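Local coordinates for DNA-binding protein HU (Anabaena sp., PDB 1P71) that binds and bends DNA as a histone-like homodimer, wrapping it to protect it from denaturation, and is essential for heterocyst differentiation, at residues V45-F50 / K83-K88. Residues are numbered along the deposited sequence; the frame is centred on the assembly and turned at random.
Sequences VGFGSF and KLFREK
The side chains of Phe47 and Phe85 run alongside each other in the same direction, joining the tight turn before strand 48-61 to the C-terminal helix 83-89 of the HU fold. The ring planes are tilted by 28° and strongly offset, with centroids 5.2 Å apart, so hardly any face-to-face overlap remains. CD2 of Phe85 sits over one face of the Phe47 ring, and Phe85 CE2 comes within 3.8 Å of Phe47 CE1. Phe47 starts out away from the helix; with CG anti to the backbone N (chi1 179°), its CD1-CE1 side comes back alongside the Phe85 ring. Both rings belong to the aromatic core of the dimer: each meets Phe79 of the same chain, and the second subunit adds Ile33 against Phe47 and Pro77 against Phe85. The backbones are joined at the helix's first turn, where Phe85 N donates to Gly46 O at 3.1 Å. Beside this bond Leu84 CB rests 3.5 Å from the same Gly46 O. At Gly46 (phi 91°) a CB would press against Val45 O, which calls for glycine; Phe47 and Gly48 form a classic beta bulge against strand 42-44. The Phe47 carbonyl also approaches the helix, its O lying in the Phe85 ring plane at the edge, 3.4 Å from Phe85 CD2.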
ATOM      1  N   VAL C  45      11.176   3.994   0.726  1.00 31.65           N
ATOM      2  CA  VAL C  45      12.137   3.019   1.240  1.00 31.67           C
ATOM      3  C   VAL C  45      11.731   2.455   2.619  1.00 31.72           C
ATOM      4  O   VAL C  45      11.401   3.216   3.547  1.00 31.87           O
ATOM      5  CB  VAL C  45      13.564   3.596   1.294  1.00 31.85           C
ATOM      6  N   GLY C  46      11.725   1.121   2.718  1.00 31.11           N
ATOM      7  CA  GLY C  46      11.376   0.408   3.936  1.00 30.23           C
ATOM      8  C   GLY C  46       9.909   0.062   4.041  1.00 29.68           C
ATOM      9  O   GLY C  46       9.543  -1.027   4.522  1.00 29.42           O
ATOM     10  N   PHE C  47       9.062   0.971   3.571  1.00 29.39           N
ATOM     11  CA  PHE C  47       7.618   0.796   3.640  1.00 28.92           C
ATOM     12  C   PHE C  47       7.110  -0.021   2.464  1.00 29.17           C
ATOM     13  O   PHE C  47       6.505  -1.076   2.644  1.00 28.92           O
ATOM     14  CB  PHE C  47       6.908   2.146   3.698  1.00 28.57           C
ATOM     15  CG  PHE C  47       5.411   2.029   3.756  1.00 29.29           C
ATOM     16  CD1 PHE C  47       4.761   1.747   4.966  1.00 28.54           C
ATOM     17  CD2 PHE C  47       4.651   2.171   2.594  1.00 28.54           C
ATOM     18  CE1 PHE C  47       3.377   1.627   5.015  1.00 28.19           C
ATOM     19  CE2 PHE C  47       3.273   2.048   2.623  1.00 28.89           C
ATOM     20  CZ  PHE C  47       2.630   1.767   3.829  1.00 30.32           C
ATOM     21  N   GLY C  48       7.315   0.498   1.255  1.00 29.53           N
ATOM     22  CA  GLY C  48       6.954  -0.241   0.066  1.00 29.04           C
ATOM     23  C   GLY C  48       6.778   0.657  -1.136  1.00 29.30           C
ATOM     24  O   GLY C  48       7.024   1.867  -1.062  1.00 28.93           O
ATOM     25  N   SER C  49       6.345   0.056  -2.240  1.00 29.28           N
ATOM     26  CA  SER C  49       6.120   0.800  -3.473  1.00 29.00           C
ATOM     27  C   SER C  49       4.721   0.534  -4.017  1.00 28.63           C
ATOM     28  O   SER C  49       4.135  -0.539  -3.807  1.00 28.16           O
ATOM     29  CB  SER C  49       7.160   0.421  -4.515  1.00 28.87           C
ATOM     30  OG  SER C  49       6.891  -0.886  -4.984  1.00 31.52           O
ATOM     31  N   PHE C  50       4.218   1.520  -4.744  1.00 28.16           N
ATOM     32  CA  PHE C  50       2.927   1.481  -5.399  1.00 28.10           C
ATOM     33  C   PHE C  50       3.159   1.717  -6.887  1.00 28.34           C
ATOM     34  O   PHE C  50       3.924   2.604  -7.258  1.00 27.35           O
ATOM     35  CB  PHE C  50       2.046   2.632  -4.912  1.00 28.25           C
ATOM     36  CG  PHE C  50       1.647   2.549  -3.462  1.00 28.12           C
ATOM     37  CD1 PHE C  50       2.449   3.136  -2.481  1.00 27.67           C
ATOM     38  CD2 PHE C  50       0.440   1.952  -3.093  1.00 27.12           C
ATOM     39  CE1 PHE C  50       2.081   3.102  -1.142  1.00 29.59           C
ATOM     40  CE2 PHE C  50       0.056   1.906  -1.752  1.00 27.53           C
ATOM     41  CZ  PHE C  50       0.876   2.473  -0.780  1.00 31.15           C
ATOM     42  N   LYS C  83      11.198  -4.155   2.892  1.00 25.81           N
ATOM     43  CA  LYS C  83      11.825  -5.126   3.790  1.00 25.95           C
ATOM     44  C   LYS C  83      11.509  -4.911   5.262  1.00 26.28           C
ATOM     45  O   LYS C  83      11.333  -5.882   5.997  1.00 25.39           O
ATOM     46  CB  LYS C  83      13.341  -5.183   3.586  1.00 26.25           C
ATOM     47  CG  LYS C  83      14.051  -6.211   4.455  1.00 26.40           C
ATOM     48  CD  LYS C  83      15.289  -6.755   3.758  1.00 28.36           C
ATOM     49  CE  LYS C  83      16.099  -7.650   4.680  1.00 29.75           C
ATOM     50  NZ  LYS C  83      17.167  -8.383   3.933  1.00 30.24           N
ATOM     51  N   LEU C  84      11.431  -3.650   5.680  1.00 26.35           N
ATOM     52  CA  LEU C  84      11.104  -3.305   7.067  1.00 26.83           C
ATOM     53  C   LEU C  84       9.659  -3.654   7.389  1.00 26.24           C
ATOM     54  O   LEU C  84       9.378  -4.205   8.454  1.00 26.49           O
ATOM     55  CB  LEU C  84      11.394  -1.819   7.391  1.00 27.11           C
ATOM     56  CG  LEU C  84      11.046  -1.375   8.834  1.00 28.85           C
ATOM     57  CD1 LEU C  84      12.169  -1.666   9.895  1.00 29.82           C
ATOM     58  CD2 LEU C  84      10.572   0.086   8.941  1.00 31.21           C
ATOM     59  N   PHE C  85       8.751  -3.345   6.472  1.00 25.32           N
ATOM     60  CA  PHE C  85       7.343  -3.703   6.639  1.00 24.95           C
ATOM     61  C   PHE C  85       7.180  -5.241   6.758  1.00 24.72           C
ATOM     62  O   PHE C  85       6.576  -5.737   7.705  1.00 24.21           O
ATOM     63  CB  PHE C  85       6.533  -3.122   5.479  1.00 24.57           C
ATOM     64  CG  PHE C  85       5.061  -2.985   5.754  1.00 26.06           C
ATOM     65  CD1 PHE C  85       4.461  -3.607   6.871  1.00 27.19           C
ATOM     66  CD2 PHE C  85       4.264  -2.244   4.900  1.00 27.04           C
ATOM     67  CE1 PHE C  85       3.105  -3.471   7.107  1.00 27.48           C
ATOM     68  CE2 PHE C  85       2.893  -2.102   5.139  1.00 28.30           C
ATOM     69  CZ  PHE C  85       2.314  -2.723   6.242  1.00 25.96           C
ATOM     70  N   ARG C  86       7.740  -5.989   5.813  1.00 24.76           N
ATOM     71  CA  ARG C  86       7.717  -7.465   5.874  1.00 25.05           C
ATOM     72  C   ARG C  86       8.262  -8.097   7.159  1.00 25.07           C
ATOM     73  O   ARG C  86       7.721  -9.090   7.647  1.00 25.43           O
ATOM     74  CB  ARG C  86       8.416  -8.071   4.662  1.00 25.06           C
ATOM     75  CG  ARG C  86       7.661  -7.783   3.357  1.00 26.57           C
ATOM     76  CD  ARG C  86       8.332  -8.277   2.083  1.00 32.53           C
ATOM     77  NE  ARG C  86       9.792  -8.360   2.187  1.00 35.85           N
ATOM     78  CZ  ARG C  86      10.645  -7.654   1.442  1.00 34.91           C
ATOM     79  NH1 ARG C  86      10.192  -6.805   0.529  1.00 33.70           N
ATOM     80  NH2 ARG C  86      11.957  -7.807   1.610  1.00 34.86           N
ATOM     81  N   GLU C  87       9.339  -7.526   7.685  1.00 25.08           N
ATOM     82  CA  GLU C  87      10.027  -8.062   8.852  1.00 25.68           C
ATOM     83  C   GLU C  87       9.410  -7.645  10.191  1.00 25.85           C
ATOM     84  O   GLU C  87       9.578  -8.334  11.193  1.00 25.88           O
ATOM     85  CB  GLU C  87      11.524  -7.761   8.776  1.00 25.32           C
ATOM     86  CG  GLU C  87      12.211  -8.503   7.618  1.00 26.90           C
ATOM     87  CD  GLU C  87      13.728  -8.388   7.606  1.00 28.32           C
ATOM     88  OE1 GLU C  87      14.384  -9.229   6.950  1.00 30.22           O
ATOM     89  OE2 GLU C  87      14.273  -7.469   8.245  1.00 30.11           O
ATOM     90  N   LYS C  88       8.672  -6.545  10.210  1.00 26.19           N
ATOM     91  CA  LYS C  88       7.915  -6.187  11.402  1.00 26.86           C
ATOM     92  C   LYS C  88       6.680  -7.092  11.493  1.00 26.64           C
ATOM     93  O   LYS C  88       6.291  -7.525  12.577  1.00 25.41           O
ATOM     94  CB  LYS C  88       7.517  -4.707  11.393  1.00 27.27           C
ATOM     95  CG  LYS C  88       8.666  -3.695  11.550  1.00 29.36           C
ATOM     96  CD  LYS C  88       9.699  -4.049  12.640  1.00 36.73           C
ATOM     97  CE  LYS C  88       9.316  -3.500  14.015  1.00 40.20           C
ATOM     98  NZ  LYS C  88      10.340  -2.523  14.583  1.00 42.15           N
TER